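PDB 6PWK: GGDEF and EAL domain-containing protein from Vibrio cholerae O1 str. 2010EL-1786, which probably acts as a c-di-GMP receptor, coupling levels of this second messenger to the control of large adhesins and biofilm formation. Local coordinates for residues D249-V252 with I253-I257; V140-K143 with R144-T148; V392-Q395 with T396-D399. All coordinates share one frame; numbering follows the deposited sequence.

How the contacts relate
Following the chain from its N terminus, contact 2 (residues 140-148) comes first, closing the turn that joins strand 136-142 of the GGDEF sheet to helix 148-164. Contact 1 (249-257) lies wholly inside helix 245-261 of the EAL domain and closes no loop, whereas contact 3 (392-399), in the same domain, joins the loop after strand 386-389 to the first turn of helix 395-402. All three are local and follow one another in series, so none nests in or crosses another. Contacts 1 and 3 have centres about 32 Å apart, yet each gives an acidic side chain to a different guanine of the same c-di-GMP. Contact 2 lies about 38 Å from contact 1, centre to centre.

Contact 1. Residues D249-V252 with I253-I257; sequences DQYV and IERVI. With C2E (9,9'-[(2R,3R,3aS,5S,7aR,9R,10R,10aS,12S,14aR)-3,5,10,12-tetrahydroxy-5,12-dioxidooctahydro-2H,7H-difuro[3,2-d:3',2'-j][1,3,7,9,2,8]tetraoxadiphosphacyclododecine-2,9-diyl]bis(2-amino-1,9-dihydro-6H-purin-6-one)), chain C.
Tyr251 and Arg255, one helical turn apart, run side by side in the same direction, with the aliphatic part of the arginine laid over one face of the phenol ring. The tyrosine leaves the helix with CG anti to its own nitrogen (chi1 174°), which carries the ring along the helix flank toward the next turn. Arg255 CG sits 3.8 Å from the centroid of the Tyr251 ring, close to the ring normal, in a CH-pi contact. Bends at chi2 and chi3 then lead the chain on over the ring toward its hydroxyl, and the guanidinium stands almost perpendicular to the phenol plane (89°). In this pose NE points its N-H at Tyr251 OH, 3.2 Å away, with the oxygen nearly in the guanidinium plane. Asp198 OD1 is the main polar partner of this hydroxyl, alongside Arg255 NE, consistent with the phenol linking the arginine to an acidic group, and Phe200 meets the tyrosine ring.

The segment belongs to helix 245-261 of the EAL domain, a TIM-barrel-like fold, and its i to i+4 backbone bonds, such as Arg255 N to Tyr251 O at 2.9 Å, are regular. On its inward side, Ile253 and Val256 pack against strands 269-272 and 301-305. Val252 CG1 meets Val256 CG2 at 4.2 Å, and that same CG1 also lies 3.9 Å from O61 of a c-di-GMP guanine. Asp249 addresses another part of this base: its OD1 accepts from the exocyclic amine N21 at 2.7 Å, in a fairly straight bond (163°). The other carboxylate oxygen, OD2, is engaged by Ser277 OG and Ala274 N, which probably hold the acid's rotation and leave OD1 for the ligand amine.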
loop_
_atom_site.group_PDB
_atom_site.type_symbol
_atom_site.label_atom_id
_atom_site.label_comp_id
_atom_site.label_asym_id
_atom_site.label_seq_id
_atom_site.Cartn_x
_atom_site.Cartn_y
_atom_site.Cartn_z
ATOM N N ASP A 249 -6.587 2.304 -18.374
ATOM C CA ASP A 249 -7.568 1.244 -18.584
ATOM C C ASP A 249 -8.980 1.804 -18.697
ATOM O O ASP A 249 -9.787 1.308 -19.492
ATOM C CB ASP A 249 -7.486 0.216 -17.457
ATOM C CG ASP A 249 -6.363 -0.783 -17.662
ATOM O OD1 ASP A 249 -5.935 -0.964 -18.821
ATOM O OD2 ASP A 249 -5.913 -1.391 -16.668
ATOM N N GLN A 250 -9.300 2.836 -17.915
ATOM C CA GLN A 250 -10.631 3.428 -17.999
ATOM C C GLN A 250 -10.856 4.098 -19.348
ATOM O O GLN A 250 -11.974 4.085 -19.875
ATOM C CB GLN A 250 -10.839 4.422 -16.856
ATOM C CG GLN A 250 -11.069 3.757 -15.507
ATOM C CD GLN A 250 -10.906 4.714 -14.343
ATOM O OE1 GLN A 250 -10.474 4.321 -13.259
ATOM N NE2 GLN A 250 -11.252 5.977 -14.560
ATOM N N TYR A 251 -9.807 4.687 -19.925
ATOM C CA TYR A 251 -9.936 5.288 -21.249
ATOM C C TYR A 251 -10.175 4.222 -22.312
ATOM O O TYR A 251 -11.048 4.376 -23.174
ATOM C CB TYR A 251 -8.690 6.110 -21.580
ATOM C CG TYR A 251 -8.677 6.641 -22.995
ATOM C CD1 TYR A 251 -9.380 7.790 -23.334
ATOM C CD2 TYR A 251 -7.962 5.991 -23.995
ATOM C CE1 TYR A 251 -9.372 8.278 -24.628
ATOM C CE2 TYR A 251 -7.950 6.470 -25.290
ATOM C CZ TYR A 251 -8.655 7.614 -25.601
ATOM O OH TYR A 251 -8.642 8.096 -26.889
ATOM N N VAL A 252 -9.405 3.132 -22.263
ATOM C CA VAL A 252 -9.567 2.057 -23.238
ATOM C C VAL A 252 -10.957 1.444 -23.134
ATOM O O VAL A 252 -11.617 1.192 -24.149
ATOM C CB VAL A 252 -8.464 1.000 -23.051
ATOM C CG1 VAL A 252 -8.734 -0.214 -23.930
ATOM C CG2 VAL A 252 -7.097 1.599 -23.357
ATOM N N ILE A 253 -11.428 1.203 -21.907
ATOM C CA ILE A 253 -12.752 0.611 -21.719
ATOM C C ILE A 253 -13.833 1.535 -22.263
ATOM O O ILE A 253 -14.791 1.085 -22.904
ATOM C CB ILE A 253 -12.984 0.276 -20.235
ATOM C CG1 ILE A 253 -12.043 -0.841 -19.785
ATOM C CG2 ILE A 253 -14.430 -0.126 -19.994
ATOM C CD1 ILE A 253 -12.079 -1.101 -18.297
ATOM N N GLU A 254 -13.696 2.841 -22.025
ATOM C CA GLU A 254 -14.659 3.795 -22.566
ATOM C C GLU A 254 -14.670 3.758 -24.088
ATOM O O GLU A 254 -15.737 3.697 -24.709
ATOM C CB GLU A 254 -14.344 5.205 -22.060
ATOM C CG GLU A 254 -14.745 5.451 -20.616
ATOM C CD GLU A 254 -14.308 6.813 -20.115
ATOM O OE1 GLU A 254 -13.442 7.438 -20.764
ATOM O OE2 GLU A 254 -14.830 7.259 -19.072
ATOM N N ARG A 255 -13.486 3.778 -24.708
ATOM C CA ARG A 255 -13.409 3.775 -26.166
ATOM C C ARG A 255 -13.964 2.482 -26.750
ATOM O O ARG A 255 -14.630 2.498 -27.792
ATOM C CB ARG A 255 -11.964 3.992 -26.616
ATOM C CG ARG A 255 -11.393 5.345 -26.220
ATOM C CD ARG A 255 -11.866 6.452 -27.149
ATOM N NE ARG A 255 -11.015 6.576 -28.329
ATOM C CZ ARG A 255 -11.287 6.036 -29.513
ATOM N NH1 ARG A 255 -12.397 5.332 -29.686
ATOM N NH2 ARG A 255 -10.449 6.205 -30.526
ATOM N N VAL A 256 -13.704 1.350 -26.092
ATOM C CA VAL A 256 -14.221 0.073 -26.578
ATOM C C VAL A 256 -15.741 0.033 -26.473
ATOM O O VAL A 256 -16.427 -0.429 -27.393
ATOM C CB VAL A 256 -13.567 -1.092 -25.812
ATOM C CG1 VAL A 256 -14.305 -2.391 -26.084
ATOM C CG2 VAL A 256 -12.101 -1.221 -26.200
ATOM N N ILE A 257 -16.294 0.520 -25.359
ATOM C CA ILE A 257 -17.743 0.494 -25.178
ATOM C C ILE A 257 -18.428 1.408 -26.188
ATOM O O ILE A 257 -19.508 1.086 -26.699
ATOM C CB ILE A 257 -18.104 0.862 -23.726
ATOM C CG1 ILE A 257 -17.700 -0.270 -22.780
ATOM C CG2 ILE A 257 -19.592 1.161 -23.591
ATOM C CD1 ILE A 257 -17.974 0.018 -21.324
HETATM P P1 C2E C . -0.634 -9.432 -24.531
HETATM O O2P C2E C . -1.870 -9.704 -23.717
HETATM O O1P C2E C . 0.133 -10.724 -24.517
HETATM O "O5'" C2E C . -0.988 -9.176 -26.109
HETATM C "C5'" C2E C . -0.326 -9.940 -27.061
HETATM C "C4'" C2E C . 0.870 -9.085 -27.564
HETATM O "O4'" C2E C . 1.607 -9.774 -28.385
HETATM C "C3'" C2E C . 0.380 -7.903 -28.420
HETATM O "O3'" C2E C . 1.420 -7.060 -28.546
HETATM C "C2'" C2E C . 0.162 -8.602 -29.770
HETATM O "O2'" C2E C . 0.089 -7.592 -30.864
HETATM C "C1'" C2E C . 1.303 -9.222 -29.870
HETATM N N9 C2E C . 1.449 -10.381 -30.714
HETATM C C8 C2E C . 0.141 -10.665 -30.924
HETATM N N7 C2E C . 0.104 -11.769 -31.714
HETATM C C5 C2E C . 1.349 -12.154 -31.970
HETATM C C6 C2E C . 1.972 -13.307 -32.775
HETATM O O6 C2E C . 1.304 -14.097 -33.353
HETATM N N1 C2E C . 3.396 -13.438 -32.844
HETATM C C2 C2E C . 4.269 -12.514 -32.168
HETATM N N2 C2E C . 5.726 -12.600 -32.202
HETATM N N3 C2E C . 3.647 -11.439 -31.412
HETATM C C4 C2E C . 2.172 -11.291 -31.338
HETATM P P11 C2E C . 1.031 -5.495 -28.153
HETATM O O21 C2E C . 0.072 -4.759 -29.050
HETATM O O11 C2E C . 2.318 -4.714 -28.221
HETATM O O5A C2E C . 0.587 -5.656 -26.571
HETATM C C5A C2E C . 1.685 -5.874 -25.727
HETATM C C4A C2E C . 1.241 -5.899 -24.321
HETATM O O4A C2E C . 0.842 -4.707 -23.967
HETATM C C3A C2E C . -0.075 -6.934 -24.136
HETATM O O3A C2E C . 0.400 -8.332 -23.848
HETATM C C2A C2E C . -0.711 -6.498 -23.186
HETATM O O2A C2E C . -0.208 -7.103 -21.901
HETATM C C1A C2E C . -0.455 -4.893 -23.213
HETATM N N91 C2E C . -1.451 -4.277 -23.806
HETATM C C81 C2E C . -1.701 -4.116 -25.114
HETATM N N71 C2E C . -2.845 -3.411 -25.196
HETATM C C51 C2E C . -3.276 -3.155 -23.964
HETATM C C61 C2E C . -4.497 -2.409 -23.440
HETATM O O61 C2E C . -5.249 -1.942 -24.218
HETATM N N11 C2E C . -4.730 -2.276 -22.034
HETATM C C21 C2E C . -3.806 -2.849 -21.096
HETATM N N21 C2E C . -4.047 -2.711 -19.668
HETATM N N31 C2E C . -2.638 -3.566 -21.611
HETATM C C41 C2E C . -2.403 -3.699 -23.080
#

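Contact 2. Residues V140-K143 with R144-T148; sequences VSNK and RQSST
Asn142 swings its CG anti to its backbone nitrogen (chi1 -159°), while Ser146 turns OG anti to its carbonyl carbon (chi1 -50°), and these two torsions bring the amide oxygen and the hydroxyl together across the turn. Ser146 OG donates to Asn142 OD1 at 3.0 Å. The hydroxyl approaches in the plane of the amide, with a C=O...O angle of 148°, and it comes from a residue whose CB already points toward residues 140-143.

The asparagine is held at both ends of its amide. ND2 donates to the backbone oxygen of Gly43, which is consistent with the oxygen end facing Ser146, although OD1 also lies 2.9 Å from Arg144 O, another acceptor; Ser175 OG adds a weak bond to OD1. Trp38 and Leu39 of helix 28-41 and Leu151 of helix 148-164 touch the Asn142 side chain, which is buried between them. Ser146 also rests on Leu151.

On the outer side of the turn, Lys143 has a largely extended chain that bends only at its last torsion, and this brings NZ back to Ser141 OG at 2.7 Å. Ser174 OG is a further partner, so NZ bridges Ser141 of strand 136-142 and Ser174 of strand 171-174.

The geometry places the contact where the central sheet of the GGDEF domain gives way to helix 148-164, with Ser147 as the N-cap residue of that helix. Both polar atoms of the buried amide are satisfied by neutral partners, while the ammonium group of Lys143 lies against two hydroxyls, with a long, weak ion pair to Glu106.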
loop_
_atom_site.group_PDB
_atom_site.type_symbol
_atom_site.label_atom_id
_atom_site.label_comp_id
_atom_site.label_asym_id
_atom_site.label_seq_id
_atom_site.Cartn_x
_atom_site.Cartn_y
_atom_site.Cartn_z
ATOM N N VAL A 140 22.486 -1.660 -19.924
ATOM C CA VAL A 140 22.714 -0.666 -20.967
ATOM C C VAL A 140 24.211 -0.439 -21.107
ATOM O O VAL A 140 24.955 -0.480 -20.120
ATOM C CB VAL A 140 21.969 0.667 -20.701
ATOM C CG1 VAL A 140 20.861 0.491 -19.676
ATOM C CG2 VAL A 140 22.928 1.787 -20.301
ATOM N N SER A 141 24.653 -0.234 -22.344
ATOM C CA SER A 141 26.037 0.093 -22.649
ATOM C C SER A 141 26.125 1.568 -23.017
ATOM O O SER A 141 25.377 2.041 -23.879
ATOM C CB SER A 141 26.570 -0.766 -23.794
ATOM O OG SER A 141 25.966 -0.406 -25.023
ATOM N N ASN A 142 27.033 2.286 -22.363
ATOM C CA ASN A 142 27.207 3.713 -22.606
ATOM C C ASN A 142 28.143 3.885 -23.794
ATOM O O ASN A 142 29.359 3.728 -23.670
ATOM C CB ASN A 142 27.747 4.413 -21.364
ATOM C CG ASN A 142 27.464 5.903 -21.368
ATOM O OD1 ASN A 142 26.468 6.354 -21.930
ATOM N ND2 ASN A 142 28.341 6.675 -20.735
ATOM N N LYS A 143 27.571 4.201 -24.956
ATOM C CA LYS A 143 28.336 4.453 -26.171
ATOM C C LYS A 143 28.240 5.905 -26.623
ATOM O O LYS A 143 28.708 6.238 -27.716
ATOM C CB LYS A 143 27.879 3.511 -27.288
ATOM C CG LYS A 143 27.969 2.031 -26.927
ATOM C CD LYS A 143 28.041 1.158 -28.172
ATOM C CE LYS A 143 27.992 -0.325 -27.830
ATOM N NZ LYS A 143 26.598 -0.818 -27.650
ATOM N N ARG A 144 27.633 6.770 -25.811
ATOM C CA ARG A 144 27.623 8.208 -26.035
ATOM C C ARG A 144 27.812 8.898 -24.691
ATOM O O ARG A 144 27.722 8.271 -23.633
ATOM C CB ARG A 144 26.326 8.676 -26.711
ATOM C CG ARG A 144 26.153 8.198 -28.145
ATOM C CD ARG A 144 24.898 8.774 -28.782
ATOM N NE ARG A 144 24.791 8.416 -30.195
ATOM C CZ ARG A 144 23.806 8.807 -30.996
ATOM N NH1 ARG A 144 22.830 9.574 -30.530
ATOM N NH2 ARG A 144 23.796 8.430 -32.268
ATOM N N GLN A 145 28.084 10.200 -24.731
ATOM C CA GLN A 145 28.233 10.972 -23.501
ATOM C C GLN A 145 26.846 11.235 -22.927
ATOM O O GLN A 145 26.046 11.963 -23.523
ATOM C CB GLN A 145 28.983 12.275 -23.756
ATOM C CG GLN A 145 29.457 12.956 -22.479
ATOM C CD GLN A 145 30.030 14.336 -22.724
ATOM O OE1 GLN A 145 29.444 15.146 -23.440
ATOM N NE2 GLN A 145 31.186 14.612 -22.128
ATOM N N SER A 146 26.557 10.643 -21.771
ATOM C CA SER A 146 25.235 10.700 -21.171
ATOM C C SER A 146 25.320 11.242 -19.751
ATOM O O SER A 146 26.314 11.037 -19.047
ATOM C CB SER A 146 24.575 9.314 -21.155
ATOM O OG SER A 146 24.636 8.704 -22.433
ATOM N N SER A 147 24.263 11.939 -19.336
ATOM C CA SER A 147 24.159 12.427 -17.970
ATOM C C SER A 147 23.754 11.285 -17.041
ATOM O O SER A 147 23.529 10.147 -17.466
ATOM C CB SER A 147 23.163 13.581 -17.890
ATOM O OG SER A 147 21.837 13.119 -18.075
ATOM N N THR A 148 23.650 11.589 -15.746
ATOM C CA THR A 148 23.337 10.540 -14.782
ATOM C C THR A 148 21.850 10.201 -14.779
ATOM O O THR A 148 21.480 9.036 -14.593
ATOM C CB THR A 148 23.811 10.944 -13.381
ATOM O OG1 THR A 148 23.631 9.846 -12.478
ATOM C CG2 THR A 148 23.047 12.157 -12.861
#

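Contact 3. Residues V392-Q395 with T396-D399; sequences VETQ and TQLD. With C2E (9,9'-[(2R,3R,3aS,5S,7aR,9R,10R,10aS,12S,14aR)-3,5,10,12-tetrahydroxy-5,12-dioxidooctahydro-2H,7H-difuro[3,2-d:3',2'-j][1,3,7,9,2,8]tetraoxadiphosphacyclododecine-2,9-diyl]bis(2-amino-1,9-dihydro-6H-purin-6-one)), chain C.
Glu393 and Gln397 meet where the c-di-GMP pocket borders the start of helix 395-402: the glutamate binds a guanine with its carboxylate, and the glutamine grips its backbone. Glu393 OE1 accepts from the ligand's exocyclic amine N2 at 2.6 Å and, more weakly, from the ring nitrogen N1 at 3.0 Å, so one oxygen faces two neighbouring donors of the base. An extended chain beyond CG carries the acid out to them.

Behind this first shell stands the amide of Gln397. Its OE1 takes the N-H of Glu393 at 2.6 Å, nearly along the C=O axis, and also that of Thr394 at 3.1 Å, a donor that lies well above the amide plane (55° out of it). Two consecutive peptide N-H groups are thus satisfied by a single oxygen. Thr394 repays the glutamine: with chi1 70° its hydroxyl stands between the backbone nitrogen and the carbonyl carbon, and OG1 accepts from Gln397 N at 2.9 Å.

Farther along, Gln395 bends at chi2 and donates from NE2 to Asp399 OD1 at 2.8 Å, reaching the oxygen from above the carboxylate plane. The side chains of Val392 and Leu398 cross at about a right angle, with Val392 CG1 and Leu398 CD1 3.9 Å apart, and both rest on Ile413.

The reciprocal pair of Thr394 and Gln397 is a capping box, with Thr394 as N-cap. Here it closes a beta-to-alpha loop of the TIM-barrel-like EAL domain, the kind of loop that in such barrels surrounds the ligand site at the C-terminal ends of the parallel strands.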
loop_
_atom_site.group_PDB
_atom_site.type_symbol
_atom_site.label_atom_id
_atom_site.label_comp_id
_atom_site.label_asym_id
_atom_site.label_seq_id
_atom_site.Cartn_x
_atom_site.Cartn_y
_atom_site.Cartn_z
ATOM N N VAL A 392 0.413 -17.420 -31.712
ATOM C CA VAL A 392 0.783 -18.501 -32.621
ATOM C C VAL A 392 1.223 -17.890 -33.947
ATOM O O VAL A 392 0.450 -17.182 -34.604
ATOM C CB VAL A 392 -0.385 -19.477 -32.823
ATOM C CG1 VAL A 392 0.097 -20.740 -33.524
ATOM C CG2 VAL A 392 -1.035 -19.812 -31.491
ATOM N N GLU A 393 2.465 -18.166 -34.342
ATOM C CA GLU A 393 3.068 -17.591 -35.538
ATOM C C GLU A 393 3.192 -18.565 -36.696
ATOM O O GLU A 393 3.040 -18.158 -37.850
ATOM C CB GLU A 393 4.468 -17.046 -35.227
ATOM C CG GLU A 393 4.520 -15.968 -34.181
ATOM C CD GLU A 393 5.872 -15.282 -34.129
ATOM O OE1 GLU A 393 5.927 -14.048 -34.318
ATOM O OE2 GLU A 393 6.883 -15.983 -33.917
ATOM N N THR A 394 3.489 -19.834 -36.430
ATOM C CA THR A 394 3.840 -20.781 -37.476
ATOM C C THR A 394 2.894 -21.973 -37.465
ATOM O O THR A 394 2.241 -22.272 -36.461
ATOM C CB THR A 394 5.282 -21.279 -37.317
ATOM O OG1 THR A 394 5.371 -22.126 -36.165
ATOM C CG2 THR A 394 6.237 -20.104 -37.150
ATOM N N GLN A 395 2.826 -22.649 -38.616
ATOM C CA GLN A 395 2.073 -23.895 -38.699
ATOM C C GLN A 395 2.693 -24.969 -37.818
ATOM O O GLN A 395 1.980 -25.839 -37.304
ATOM C CB GLN A 395 1.996 -24.366 -40.152
ATOM C CG GLN A 395 1.103 -25.580 -40.378
ATOM C CD GLN A 395 -0.372 -25.266 -40.207
ATOM O OE1 GLN A 395 -0.881 -24.291 -40.761
ATOM N NE2 GLN A 395 -1.068 -26.095 -39.435
ATOM N N THR A 396 4.014 -24.923 -37.629
ATOM C CA THR A 396 4.668 -25.833 -36.694
ATOM C C THR A 396 4.142 -25.627 -35.279
ATOM O O THR A 396 3.818 -26.592 -34.575
ATOM C CB THR A 396 6.183 -25.633 -36.739
ATOM O OG1 THR A 396 6.652 -25.817 -38.081
ATOM C CG2 THR A 396 6.881 -26.624 -35.819
ATOM N N GLN A 397 4.052 -24.368 -34.842
ATOM C CA GLN A 397 3.443 -24.076 -33.548
ATOM C C GLN A 397 1.978 -24.491 -33.528
ATOM O O GLN A 397 1.506 -25.090 -32.554
ATOM C CB GLN A 397 3.583 -22.591 -33.223
ATOM C CG GLN A 397 5.008 -22.136 -32.959
ATOM C CD GLN A 397 5.161 -20.632 -33.051
ATOM O OE1 GLN A 397 4.235 -19.926 -33.454
ATOM N NE2 GLN A 397 6.334 -20.131 -32.685
ATOM N N LEU A 398 1.246 -24.189 -34.601
ATOM C CA LEU A 398 -0.171 -24.535 -34.662
ATOM C C LEU A 398 -0.374 -26.043 -34.587
ATOM O O LEU A 398 -1.265 -26.524 -33.874
ATOM C CB LEU A 398 -0.790 -23.970 -35.937
ATOM C CG LEU A 398 -2.310 -23.816 -35.994
ATOM C CD1 LEU A 398 -2.793 -22.905 -34.879
ATOM C CD2 LEU A 398 -2.732 -23.274 -37.349
ATOM N N ASP A 399 0.449 -26.809 -35.309
ATOM C CA ASP A 399 0.310 -28.264 -35.292
ATOM C C ASP A 399 0.721 -28.846 -33.946
ATOM O O ASP A 399 0.098 -29.800 -33.462
ATOM C CB ASP A 399 1.138 -28.888 -36.417
ATOM C CG ASP A 399 0.617 -28.531 -37.796
ATOM O OD1 ASP A 399 -0.615 -28.415 -37.960
ATOM O OD2 ASP A 399 1.444 -28.363 -38.717
HETATM P P1 C2E C . -0.634 -9.432 -24.531
HETATM O O2P C2E C . -1.870 -9.704 -23.717
HETATM O O1P C2E C . 0.133 -10.724 -24.517
HETATM O "O5'" C2E C . -0.988 -9.176 -26.109
HETATM C "C5'" C2E C . -0.326 -9.940 -27.061
HETATM C "C4'" C2E C . 0.870 -9.085 -27.564
HETATM O "O4'" C2E C . 1.607 -9.774 -28.385
HETATM C "C3'" C2E C . 0.380 -7.903 -28.420
HETATM O "O3'" C2E C . 1.420 -7.060 -28.546
HETATM C "C2'" C2E C . 0.162 -8.602 -29.770
HETATM O "O2'" C2E C . 0.089 -7.592 -30.864
HETATM C "C1'" C2E C . 1.303 -9.222 -29.870
HETATM N N9 C2E C . 1.449 -10.381 -30.714
HETATM C C8 C2E C . 0.141 -10.665 -30.924
HETATM N N7 C2E C . 0.104 -11.769 -31.714
HETATM C C5 C2E C . 1.349 -12.154 -31.970
HETATM C C6 C2E C . 1.972 -13.307 -32.775
HETATM O O6 C2E C . 1.304 -14.097 -33.353
HETATM N N1 C2E C . 3.396 -13.438 -32.844
HETATM C C2 C2E C . 4.269 -12.514 -32.168
HETATM N N2 C2E C . 5.726 -12.600 -32.202
HETATM N N3 C2E C . 3.647 -11.439 -31.412
HETATM C C4 C2E C . 2.172 -11.291 -31.338
HETATM P P11 C2E C . 1.031 -5.495 -28.153
HETATM O O21 C2E C . 0.072 -4.759 -29.050
HETATM O O11 C2E C . 2.318 -4.714 -28.221
HETATM O O5A C2E C . 0.587 -5.656 -26.571
HETATM C C5A C2E C . 1.685 -5.874 -25.727
HETATM C C4A C2E C . 1.241 -5.899 -24.321
HETATM O O4A C2E C . 0.842 -4.707 -23.967
HETATM C C3A C2E C . -0.075 -6.934 -24.136
HETATM O O3A C2E C . 0.400 -8.332 -23.848
HETATM C C2A C2E C . -0.711 -6.498 -23.186
HETATM O O2A C2E C . -0.208 -7.103 -21.901
HETATM C C1A C2E C . -0.455 -4.893 -23.213
HETATM N N91 C2E C . -1.451 -4.277 -23.806
HETATM C C81 C2E C . -1.701 -4.116 -25.114
HETATM N N71 C2E C . -2.845 -3.411 -25.196
HETATM C C51 C2E C . -3.276 -3.155 -23.964
HETATM C C61 C2E C . -4.497 -2.409 -23.440
HETATM O O61 C2E C . -5.249 -1.942 -24.218
HETATM N N11 C2E C . -4.730 -2.276 -22.034
HETATM C C21 C2E C . -3.806 -2.849 -21.096
HETATM N N21 C2E C . -4.047 -2.711 -19.668
HETATM N N31 C2E C . -2.638 -3.566 -21.611
HETATM C C41 C2E C . -2.403 -3.699 -23.080
#